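Side-chain contacts in type C neurotoxin (Clostridium botulinum, PDB 3PME), which probably binds gangliosides and other membrane components such as phosphatidylethanolamine on nerve cells, through the receptor-binding domain of a mosaic botulinum toxin: residues C103-G107 and N108-I112; P230-D234 and T235-M239; I275-A278 and A279-P283. One frame throughout, in Å; residues are numbered along the deposited sequence.

Contact 1 (C103-G107 and N108-I112)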
ATOM      1  N   CYS A 103      12.707 -13.851  -7.672  1.00 20.25           N
ATOM      2  CA  CYS A 103      11.656 -14.867  -7.589  1.00 21.86           C
ATOM      3  C   CYS A 103      10.716 -14.602  -6.427  1.00 21.52           C
ATOM      4  O   CYS A 103      11.038 -13.858  -5.500  1.00 20.71           O
ATOM      5  CB  CYS A 103      12.256 -16.258  -7.387  1.00 24.45           C
ATOM      6  SG  CYS A 103      13.501 -16.721  -8.586  1.00 28.16           S
ATOM      7  N   ILE A 104       9.550 -15.237  -6.489  1.00 22.05           N
ATOM      8  CA  ILE A 104       8.630 -15.330  -5.367  1.00 20.70           C
ATOM      9  C   ILE A 104       8.550 -16.802  -5.014  1.00 21.33           C
ATOM     10  O   ILE A 104       8.416 -17.652  -5.888  1.00 23.71           O
ATOM     11  CB  ILE A 104       7.221 -14.841  -5.765  1.00 20.54           C
ATOM     12  CG1 ILE A 104       7.253 -13.349  -6.078  1.00 26.51           C
ATOM     13  CG2 ILE A 104       6.196 -15.161  -4.682  1.00 25.28           C
ATOM     14  CD1 ILE A 104       7.536 -12.518  -4.897  1.00 28.67           C
ATOM     15  N   ARG A 105       8.660 -17.120  -3.734  1.00 22.73           N
ATOM     16  CA  ARG A 105       8.566 -18.509  -3.332  1.00 25.70           C
ATOM     17  C   ARG A 105       7.980 -18.618  -1.940  1.00 24.08           C
ATOM     18  O   ARG A 105       8.529 -18.078  -0.982  1.00 24.27           O
ATOM     19  CB  ARG A 105       9.933 -19.189  -3.379  1.00 28.94           C
ATOM     20  CG  ARG A 105       9.900 -20.607  -2.851  1.00 30.38           C
ATOM     21  CD  ARG A 105      11.256 -21.296  -2.994  1.00 35.61           C
ATOM     22  NE  ARG A 105      12.365 -20.461  -2.542  1.00 38.94           N
ATOM     23  CZ  ARG A 105      12.661 -20.239  -1.265  1.00 43.39           C
ATOM     24  NH1 ARG A 105      11.921 -20.779  -0.303  1.00 45.23           N
ATOM     25  NH2 ARG A 105      13.690 -19.467  -0.949  1.00 42.53           N
ATOM     26  N   ASN A 106       6.848 -19.310  -1.847  1.00 25.24           N
ATOM     27  CA  ASN A 106       6.209 -19.558  -0.562  1.00 27.24           C
ATOM     28  C   ASN A 106       6.100 -18.292   0.293  1.00 26.16           C
ATOM     29  O   ASN A 106       6.477 -18.291   1.464  1.00 27.47           O
ATOM     30  CB  ASN A 106       6.985 -20.646   0.196  1.00 27.33           C
ATOM     31  CG  ASN A 106       6.206 -21.206   1.371  1.00 28.51           C
ATOM     32  OD1 ASN A 106       4.978 -21.142   1.398  1.00 29.07           O
ATOM     33  ND2 ASN A 106       6.915 -21.758   2.349  1.00 32.90           N
ATOM     34  N   GLY A 107       5.601 -17.209  -0.290  1.00 21.64           N
ATOM     35  CA  GLY A 107       5.365 -16.000   0.478  1.00 21.93           C
ATOM     36  C   GLY A 107       6.622 -15.217   0.822  1.00 20.26           C
ATOM     37  O   GLY A 107       6.608 -14.367   1.698  1.00 20.81           O
ATOM     38  N   ASN A 108       7.703 -15.523   0.117  1.00 20.84           N
ATOM     39  CA  ASN A 108       8.957 -14.787   0.237  1.00 19.32           C
ATOM     40  C   ASN A 108       9.310 -14.167  -1.105  1.00 18.46           C
ATOM     41  O   ASN A 108       8.963 -14.714  -2.148  1.00 20.83           O
ATOM     42  CB  ASN A 108      10.105 -15.725   0.635  1.00 20.19           C
ATOM     43  CG  ASN A 108       9.960 -16.281   2.042  1.00 23.14           C
ATOM     44  OD1 ASN A 108      10.502 -15.726   3.000  1.00 26.38           O
ATOM     45  ND2 ASN A 108       9.233 -17.386   2.168  1.00 30.95           N
ATOM     46  N   ILE A 109       9.995 -13.026  -1.086  1.00 19.77           N
ATOM     47  CA  ILE A 109      10.696 -12.574  -2.287  1.00 18.65           C
ATOM     48  C   ILE A 109      12.165 -12.930  -2.139  1.00 20.58           C
ATOM     49  O   ILE A 109      12.728 -12.872  -1.038  1.00 22.10           O
ATOM     50  CB  ILE A 109      10.541 -11.060  -2.582  1.00 19.86           C
ATOM     51  CG1 ILE A 109      10.988 -10.214  -1.397  1.00 22.16           C
ATOM     52  CG2 ILE A 109       9.120 -10.723  -2.978  1.00 22.82           C
ATOM     53  CD1 ILE A 109      11.315  -8.788  -1.797  1.00 27.80           C
ATOM     54  N   GLU A 110      12.779 -13.315  -3.256  1.00 18.22           N
ATOM     55  CA  GLU A 110      14.166 -13.775  -3.234  1.00 20.12           C
ATOM     56  C   GLU A 110      14.942 -13.182  -4.399  1.00 20.62           C
ATOM     57  O   GLU A 110      14.526 -13.288  -5.557  1.00 21.99           O
ATOM     58  CB  GLU A 110      14.233 -15.303  -3.273  1.00 22.81           C
ATOM     59  CG  GLU A 110      15.653 -15.846  -3.090  1.00 25.85           C
ATOM     60  CD  GLU A 110      15.712 -17.367  -2.981  1.00 29.97           C
ATOM     61  OE1 GLU A 110      14.707 -18.032  -3.304  1.00 35.16           O
ATOM     62  OE2 GLU A 110      16.772 -17.903  -2.575  1.00 33.76           O
ATOM     63  N   TRP A 111      16.071 -12.558  -4.076  1.00 18.83           N
ATOM     64  CA  TRP A 111      16.958 -11.989  -5.080  1.00 19.31           C
ATOM     65  C   TRP A 111      18.180 -12.875  -5.176  1.00 19.33           C
ATOM     66  O   TRP A 111      18.808 -13.185  -4.169  1.00 20.32           O
ATOM     67  CB  TRP A 111      17.371 -10.573  -4.685  1.00 20.05           C
ATOM     68  CG  TRP A 111      18.525 -10.013  -5.491  1.00 20.72           C
ATOM     69  CD1 TRP A 111      19.853 -10.146  -5.216  1.00 22.87           C
ATOM     70  CD2 TRP A 111      18.437  -9.216  -6.673  1.00 25.19           C
ATOM     71  NE1 TRP A 111      20.604  -9.484  -6.163  1.00 24.41           N
ATOM     72  CE2 TRP A 111      19.756  -8.904  -7.066  1.00 23.63           C
ATOM     73  CE3 TRP A 111      17.374  -8.730  -7.433  1.00 24.01           C
ATOM     74  CZ2 TRP A 111      20.037  -8.133  -8.194  1.00 26.95           C
ATOM     75  CZ3 TRP A 111      17.658  -7.956  -8.555  1.00 26.44           C
ATOM     76  CH2 TRP A 111      18.976  -7.665  -8.917  1.00 24.99           C
ATOM     77  N   ILE A 112      18.496 -13.289  -6.396  1.00 18.31           N
ATOM     78  CA  ILE A 112      19.530 -14.284  -6.624  1.00 18.99           C
ATOM     79  C   ILE A 112      20.602 -13.720  -7.539  1.00 18.14           C
ATOM     80  O   ILE A 112      20.288 -13.098  -8.553  1.00 20.27           O
ATOM     81  CB  ILE A 112      18.916 -15.535  -7.286  1.00 20.22           C
ATOM     82  CG1 ILE A 112      17.969 -16.240  -6.307  1.00 23.93           C
ATOM     83  CG2 ILE A 112      20.019 -16.486  -7.790  1.00 23.95           C
ATOM     84  CD1 ILE A 112      18.655 -17.237  -5.425  1.00 33.45           C
TER
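Arg105 reaches diagonally across to Glu110 on one face of a tight beta hairpin, whose two antiparallel strands belong to the lectin-like, concanavalin-type half of the receptor-binding domain. A type I' turn from Arg105 to Asn108 joins the strands, with Asn106 and Gly107 at its tip, both at positive phi. The salt bridge runs from Arg105 NH2 to Glu110 OE1 at 2.9 Å, and NE adds a weak bond to the same oxygen. Arg105 leaves the backbone with CG anti to N (chi1 175°) and bends at chi3, which swings the guanidinium back toward the neighbouring strand. The edge of that group faces the carboxylate, but the two planes stand 76° apart, and OE1 is approached from above its own plane. The other carboxylate oxygen, OE2, has a weak bond to Ser122 on the next strand.

Beneath the side chains, backbone bonds join the strands: Cys103 N meets Glu110 O at 2.8 Å, and Arg105 N meets Asn108 O at 2.9 Å. Ile104 and Ile109 form the non-hydrogen-bonded pair on the opposite face, where both pack against Ile77. At the turn one acceptor serves twice: Arg105 O takes Asn108 N at 2.9 Å, from well above the carbonyl plane, and also a weak bond from Asn108 ND2 at 3.3 Å.

Contact 2 (P230-D234 and T235-M239)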
ATOM      1  N   PRO A 230      -3.751   4.486  -4.226  1.00 19.16           N
ATOM      2  CA  PRO A 230      -4.361   5.786  -3.919  1.00 17.77           C
ATOM      3  C   PRO A 230      -5.809   5.633  -3.469  1.00 18.81           C
ATOM      4  O   PRO A 230      -6.577   4.871  -4.083  1.00 18.89           O
ATOM      5  CB  PRO A 230      -4.300   6.520  -5.262  1.00 21.66           C
ATOM      6  CG  PRO A 230      -3.068   5.908  -5.928  1.00 21.17           C
ATOM      7  CD  PRO A 230      -3.170   4.454  -5.576  1.00 20.73           C
ATOM      8  N   LEU A 231      -6.159   6.353  -2.409  1.00 17.63           N
ATOM      9  CA  LEU A 231      -7.539   6.429  -1.928  1.00 17.65           C
ATOM     10  C   LEU A 231      -8.296   7.336  -2.884  1.00 20.27           C
ATOM     11  O   LEU A 231      -7.744   8.329  -3.365  1.00 20.92           O
ATOM     12  CB  LEU A 231      -7.553   6.992  -0.502  1.00 17.54           C
ATOM     13  CG  LEU A 231      -8.825   6.713   0.301  1.00 17.32           C
ATOM     14  CD1 LEU A 231      -8.845   5.252   0.765  1.00 17.75           C
ATOM     15  CD2 LEU A 231      -8.902   7.652   1.484  1.00 17.95           C
ATOM     16  N   LYS A 232      -9.544   6.983  -3.186  1.00 17.34           N
ATOM     17  CA  LYS A 232     -10.330   7.736  -4.159  1.00 19.56           C
ATOM     18  C   LYS A 232     -11.700   8.084  -3.621  1.00 18.78           C
ATOM     19  O   LYS A 232     -12.299   7.327  -2.866  1.00 19.40           O
ATOM     20  CB  LYS A 232     -10.518   6.925  -5.438  1.00 19.72           C
ATOM     21  CG  LYS A 232      -9.222   6.609  -6.190  1.00 20.91           C
ATOM     22  CD  LYS A 232      -9.454   5.601  -7.317  1.00 27.19           C
ATOM     23  CE  LYS A 232      -9.787   4.219  -6.762  1.00 32.51           C
ATOM     24  NZ  LYS A 232      -9.869   3.175  -7.836  1.00 38.00           N
ATOM     25  N   PHE A 233     -12.208   9.227  -4.056  1.00 19.45           N
ATOM     26  CA  PHE A 233     -13.598   9.556  -3.798  1.00 19.21           C
ATOM     27  C   PHE A 233     -14.531   8.529  -4.451  1.00 21.88           C
ATOM     28  O   PHE A 233     -14.172   7.912  -5.450  1.00 21.21           O
ATOM     29  CB  PHE A 233     -13.887  10.966  -4.293  1.00 20.11           C
ATOM     30  CG  PHE A 233     -13.187  12.023  -3.504  1.00 19.25           C
ATOM     31  CD1 PHE A 233     -13.562  12.296  -2.197  1.00 18.95           C
ATOM     32  CD2 PHE A 233     -12.136  12.730  -4.055  1.00 22.17           C
ATOM     33  CE1 PHE A 233     -12.908  13.269  -1.460  1.00 18.76           C
ATOM     34  CE2 PHE A 233     -11.465  13.701  -3.327  1.00 22.57           C
ATOM     35  CZ  PHE A 233     -11.845  13.973  -2.028  1.00 20.04           C
ATOM     36  N   ASP A 234     -15.713   8.337  -3.865  1.00 18.88           N
ATOM     37  CA  ASP A 234     -16.737   7.408  -4.399  1.00 22.81           C
ATOM     38  C   ASP A 234     -16.518   5.899  -4.244  1.00 24.05           C
ATOM     39  O   ASP A 234     -17.477   5.129  -4.167  1.00 28.06           O
ATOM     40  CB  ASP A 234     -17.041   7.713  -5.859  1.00 29.23           C
ATOM     41  CG  ASP A 234     -17.621   9.073  -6.038  1.00 29.39           C
ATOM     42  OD1 ASP A 234     -18.870   9.188  -5.989  1.00 35.89           O
ATOM     43  OD2 ASP A 234     -16.840  10.032  -6.208  1.00 29.03           O
ATOM     44  N   THR A 235     -15.276   5.460  -4.217  1.00 19.37           N
ATOM     45  CA  THR A 235     -14.987   4.043  -4.089  1.00 21.11           C
ATOM     46  C   THR A 235     -15.515   3.539  -2.750  1.00 18.10           C
ATOM     47  O   THR A 235     -15.420   4.222  -1.729  1.00 17.89           O
ATOM     48  CB  THR A 235     -13.460   3.793  -4.196  1.00 20.11           C
ATOM     49  OG1 THR A 235     -13.038   4.104  -5.529  1.00 24.91           O
ATOM     50  CG2 THR A 235     -13.076   2.340  -3.876  1.00 24.58           C
ATOM     51  N   GLU A 236     -16.064   2.333  -2.749  1.00 19.65           N
ATOM     52  CA  GLU A 236     -16.510   1.741  -1.501  1.00 18.02           C
ATOM     53  C   GLU A 236     -15.317   1.236  -0.708  1.00 18.18           C
ATOM     54  O   GLU A 236     -14.432   0.564  -1.248  1.00 21.28           O
ATOM     55  CB  GLU A 236     -17.519   0.620  -1.749  1.00 21.61           C
ATOM     56  CG  GLU A 236     -18.846   1.177  -2.240  1.00 19.56           C
ATOM     57  CD  GLU A 236     -19.939   0.131  -2.373  1.00 25.12           C
ATOM     58  OE1 GLU A 236     -19.702  -1.037  -2.016  1.00 28.41           O
ATOM     59  OE2 GLU A 236     -21.044   0.502  -2.833  1.00 23.74           O
ATOM     60  N   TYR A 237     -15.303   1.566   0.575  1.00 17.11           N
ATOM     61  CA  TYR A 237     -14.263   1.069   1.480  1.00 17.62           C
ATOM     62  C   TYR A 237     -14.864   0.509   2.738  1.00 19.73           C
ATOM     63  O   TYR A 237     -15.798   1.098   3.292  1.00 19.07           O
ATOM     64  CB  TYR A 237     -13.313   2.189   1.905  1.00 17.96           C
ATOM     65  CG  TYR A 237     -12.512   2.745   0.766  1.00 17.64           C
ATOM     66  CD1 TYR A 237     -11.474   2.009   0.200  1.00 17.66           C
ATOM     67  CD2 TYR A 237     -12.783   4.005   0.257  1.00 17.30           C
ATOM     68  CE1 TYR A 237     -10.726   2.526  -0.869  1.00 16.44           C
ATOM     69  CE2 TYR A 237     -12.054   4.517  -0.793  1.00 19.00           C
ATOM     70  CZ  TYR A 237     -11.029   3.782  -1.353  1.00 19.11           C
ATOM     71  OH  TYR A 237     -10.318   4.314  -2.399  1.00 18.03           O
ATOM     72  N   TYR A 238     -14.325  -0.607   3.213  1.00 17.90           N
ATOM     73  CA  TYR A 238     -14.602  -1.025   4.577  1.00 17.34           C
ATOM     74  C   TYR A 238     -13.658  -0.237   5.453  1.00 18.13           C
ATOM     75  O   TYR A 238     -12.435  -0.481   5.471  1.00 18.51           O
ATOM     76  CB  TYR A 238     -14.417  -2.532   4.739  1.00 18.43           C
ATOM     77  CG  TYR A 238     -15.309  -3.319   3.799  1.00 17.62           C
ATOM     78  CD1 TYR A 238     -16.644  -3.576   4.128  1.00 21.32           C
ATOM     79  CD2 TYR A 238     -14.831  -3.774   2.574  1.00 19.58           C
ATOM     80  CE1 TYR A 238     -17.466  -4.284   3.259  1.00 21.42           C
ATOM     81  CE2 TYR A 238     -15.647  -4.487   1.706  1.00 23.27           C
ATOM     82  CZ  TYR A 238     -16.961  -4.729   2.055  1.00 22.43           C
ATOM     83  OH  TYR A 238     -17.762  -5.434   1.185  1.00 28.25           O
ATOM     84  N   MET A 239     -14.215   0.754   6.135  1.00 16.65           N
ATOM     85  CA  MET A 239     -13.436   1.622   6.999  1.00 16.78           C
ATOM     86  C   MET A 239     -13.157   0.919   8.320  1.00 18.25           C
ATOM     87  O   MET A 239     -14.080   0.460   8.984  1.00 19.07           O
ATOM     88  CB  MET A 239     -14.189   2.926   7.233  1.00 18.01           C
ATOM     89  CG  MET A 239     -13.470   3.909   8.131  1.00 18.03           C
ATOM     90  SD  MET A 239     -14.440   5.432   8.218  1.00 21.52           S
ATOM     91  CE  MET A 239     -13.384   6.452   9.245  1.00 23.13           C
TER
HETATM   92  O   HOH W   1      -8.383   2.870  -3.437  1.00 19.58           O
HETATM   93  O   HOH W   2     -14.557   6.742  -1.281  1.00 18.32           O
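Tyr237 points its ring back across the bend, so that its hydroxyl end and edge meet the backbone at Lys232, and three kinds of interaction hold it there. The first is packing around the ring. Leu231 CD1 makes a CH-pi contact over one face, 3.7 Å from the ring centroid and closest to CZ, while Thr235 CG2 covers the opposite face near the rim. The phenol is thus sandwiched between a leucine methyl and a threonine methyl. Leu231 can deliver its methyl because CG is anti to its backbone N (chi1 -161°). At the edge, close to the ring plane, Lys232 O lies 3.5 Å from Tyr237 CE2.

The second kind is direct hydrogen bonding. Lys232 N donates to Tyr237 OH at 2.9 Å. At the bend itself, Thr235 N makes a weak bond to Phe233 O at 3.0 Å.

Water supplies the third. One molecule accepts from Tyr237 OH at 2.6 Å and donates to Pro230 O, so the buried hydroxyl both receives and gives a bond and its rotation is probably fixed. A second donates to Lys232 O at 2.8 Å and to Thr235 O at 2.7 Å, bridging the two arms of the loop.

Apart from the ring, the Lys232 chain, bent at chi3, passes across Thr235 at an angle, in a van der Waals contact of its CE methylene with the OG1 hydroxyl.

With Asp234 at positive phi between Phe233 and Thr235, the bend fits a classic gamma turn, reversing the chain just before it enters strand 238-241 of the beta-trefoil-like half of the domain.

Contact 3 (I275-A278 and A279-P283)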
ATOM      1  N   ILE A 275     -16.453   7.998   0.283  1.00 18.10           N
ATOM      2  CA  ILE A 275     -15.962   9.299   0.713  1.00 16.32           C
ATOM      3  C   ILE A 275     -16.315  10.324  -0.348  1.00 18.98           C
ATOM      4  O   ILE A 275     -16.122  10.084  -1.551  1.00 20.25           O
ATOM      5  CB  ILE A 275     -14.430   9.275   0.957  1.00 18.21           C
ATOM      6  CG1 ILE A 275     -14.068   8.144   1.920  1.00 19.45           C
ATOM      7  CG2 ILE A 275     -13.955  10.621   1.503  1.00 18.15           C
ATOM      8  CD1 ILE A 275     -12.562   7.915   2.058  1.00 18.76           C
ATOM      9  N   LYS A 276     -16.864  11.448   0.094  1.00 18.49           N
ATOM     10  CA  LYS A 276     -17.283  12.508  -0.809  1.00 18.37           C
ATOM     11  C   LYS A 276     -16.457  13.765  -0.572  1.00 17.71           C
ATOM     12  O   LYS A 276     -16.032  14.040   0.544  1.00 20.00           O
ATOM     13  CB  LYS A 276     -18.769  12.826  -0.604  1.00 20.79           C
ATOM     14  CG  LYS A 276     -19.703  11.636  -0.771  1.00 24.33           C
ATOM     15  CD  LYS A 276     -19.778  11.238  -2.218  1.00 28.81           C
ATOM     16  CE  LYS A 276     -20.831  10.180  -2.463  1.00 33.00           C
ATOM     17  NZ  LYS A 276     -20.867   9.839  -3.909  1.00 30.86           N
ATOM     18  N   SER A 277     -16.213  14.522  -1.636  1.00 19.71           N
ATOM     19  CA  SER A 277     -15.430  15.746  -1.518  1.00 19.63           C
ATOM     20  C   SER A 277     -16.294  16.915  -1.070  1.00 23.29           C
ATOM     21  O   SER A 277     -17.348  17.167  -1.654  1.00 24.41           O
ATOM     22  CB  SER A 277     -14.781  16.086  -2.857  1.00 22.12           C
ATOM     23  OG  SER A 277     -14.062  17.301  -2.749  1.00 24.88           O
ATOM     24  N   ALA A 278     -15.847  17.625  -0.039  1.00 20.88           N
ATOM     25  CA  ALA A 278     -16.554  18.819   0.422  1.00 23.52           C
ATOM     26  C   ALA A 278     -16.165  20.033  -0.412  1.00 28.82           C
ATOM     27  O   ALA A 278     -16.691  21.131  -0.208  1.00 32.12           O
ATOM     28  CB  ALA A 278     -16.267  19.073   1.886  1.00 23.55           C
ATOM     29  N   ALA A 279     -15.261  19.823  -1.363  1.00 25.44           N
ATOM     30  CA  ALA A 279     -14.721  20.907  -2.175  1.00 30.05           C
ATOM     31  C   ALA A 279     -14.996  20.682  -3.658  1.00 33.27           C
ATOM     32  O   ALA A 279     -14.355  21.285  -4.520  1.00 41.35           O
ATOM     33  CB  ALA A 279     -13.216  21.061  -1.921  1.00 33.27           C
ATOM     34  N   ASN A 280     -15.933  19.786  -3.942  1.00 34.81           N
ATOM     35  CA  ASN A 280     -16.415  19.539  -5.298  1.00 39.26           C
ATOM     36  C   ASN A 280     -15.441  18.858  -6.270  1.00 40.76           C
ATOM     37  O   ASN A 280     -15.552  19.032  -7.484  1.00 39.50           O
ATOM     38  CB  ASN A 280     -16.952  20.835  -5.912  1.00 45.51           C
ATOM     39  CG  ASN A 280     -17.865  20.578  -7.086  1.00 49.07           C
ATOM     40  OD1 ASN A 280     -17.945  21.381  -8.016  1.00 56.29           O
ATOM     41  ND2 ASN A 280     -18.558  19.441  -7.057  1.00 47.53           N
ATOM     42  N   LYS A 281     -14.505  18.071  -5.753  1.00 33.93           N
ATOM     43  CA  LYS A 281     -13.598  17.328  -6.630  1.00 34.03           C
ATOM     44  C   LYS A 281     -14.358  16.260  -7.425  1.00 33.90           C
ATOM     45  O   LYS A 281     -15.433  15.828  -7.013  1.00 39.02           O
ATOM     46  CB  LYS A 281     -12.452  16.712  -5.814  1.00 30.41           C
ATOM     47  CG  LYS A 281     -11.647  17.747  -5.042  1.00 28.65           C
ATOM     48  CD  LYS A 281     -10.556  17.111  -4.178  1.00 31.96           C
ATOM     49  CE  LYS A 281      -9.218  17.099  -4.895  1.00 33.44           C
ATOM     50  NZ  LYS A 281      -8.101  16.574  -4.046  1.00 29.45           N
ATOM     51  N   ASN A 282     -13.797  15.829  -8.555  1.00 38.64           N
ATOM     52  CA  ASN A 282     -14.468  14.873  -9.445  1.00 35.82           C
ATOM     53  C   ASN A 282     -14.667  13.482  -8.858  1.00 34.88           C
ATOM     54  O   ASN A 282     -13.866  13.026  -8.040  1.00 32.87           O
ATOM     55  CB  ASN A 282     -13.699  14.731 -10.757  1.00 40.87           C
ATOM     56  CG  ASN A 282     -13.539  16.041 -11.483  1.00 48.94           C
ATOM     57  OD1 ASN A 282     -12.437  16.396 -11.906  1.00 52.05           O
ATOM     58  ND2 ASN A 282     -14.638  16.777 -11.628  1.00 48.92           N
ATOM     59  N   PRO A 283     -15.732  12.792  -9.292  1.00 36.59           N
ATOM     60  CA  PRO A 283     -15.941  11.404  -8.874  1.00 31.81           C
ATOM     61  C   PRO A 283     -14.698  10.559  -9.132  1.00 28.34           C
ATOM     62  O   PRO A 283     -14.084  10.650 -10.196  1.00 29.08           O
ATOM     63  CB  PRO A 283     -17.084  10.945  -9.774  1.00 35.32           C
ATOM     64  CG  PRO A 283     -17.898  12.197  -9.965  1.00 38.60           C
ATOM     65  CD  PRO A 283     -16.876  13.313 -10.065  1.00 36.03           C
TER
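Ser277 places its hydroxyl oxygen inside the bend that follows strand 273-277, where it accepts two backbone N-H groups. Ala279 N donates to Ser277 OG at 3.1 Å, and Lys281 N donates to the same oxygen, also at 3.1 Å. The bond from Lys281 is the straighter, with 165° at its hydrogen. The two donors come from well-separated directions, about 100° apart as seen from OG, so a single side-chain atom ties together both arms of the bend. Asn280 N, although only 3.3 Å from OG, is poorly aligned and makes no such bond.

Carbon atoms complete this first shell. Lys281 CG lies 3.4 Å from Ser277 OG. The CB atoms of the two residues are 3.8 Å apart, Lys281 CB to Ser277 CB, so the root of the lysine lies alongside the serine while the rest of its chain leads away. Ala279 CB approaches OG of Ser277 more loosely, at 3.9 Å.

What positions the oxygen is first its own torsion: OG lies anti to the backbone N (chi1 178°), which carries it over the chain that follows. Ala278 and Ala279 then curve the backbone, and Asn280, at positive phi, turns it so that Lys281 N faces back to the serine.

Farther out, Lys281 NZ forms a salt bridge with Asp291, and its aliphatic part packs on Phe233 and Leu288. Ala278 is anchored by backbone bonding with Asp292, and Asn282 O by the hydroxyl of Ser285.

The bond from Ala279 N to Ser277 OG defines an ST turn, here extended by the bond from Lys281 N; it closes a strand of the beta-trefoil-like half at the protein surface.

Contacts 2 and 3 are neighbours, whereas contact 1 stands apart. The centres of contacts 2 and 3 are about 12 Å apart, and the two meet through Asp234: its N lies 2.9 Å from Ile275 O, a probable hydrogen bond, and its OD1 forms a 3.0 Å salt bridge with Lys276 NZ. The gamma turn of contact 2 is thereby fastened to strand 273-277, at whose end contact 3 lies. Contact 1 belongs to the lectin-like half, on the other side of the chain's centre; its centre is about 31 Å from that of contact 2 and about 41 Å from that of contact 3, and its nearest atoms are about 20 Å from contact 2 and about 29 Å from contact 3.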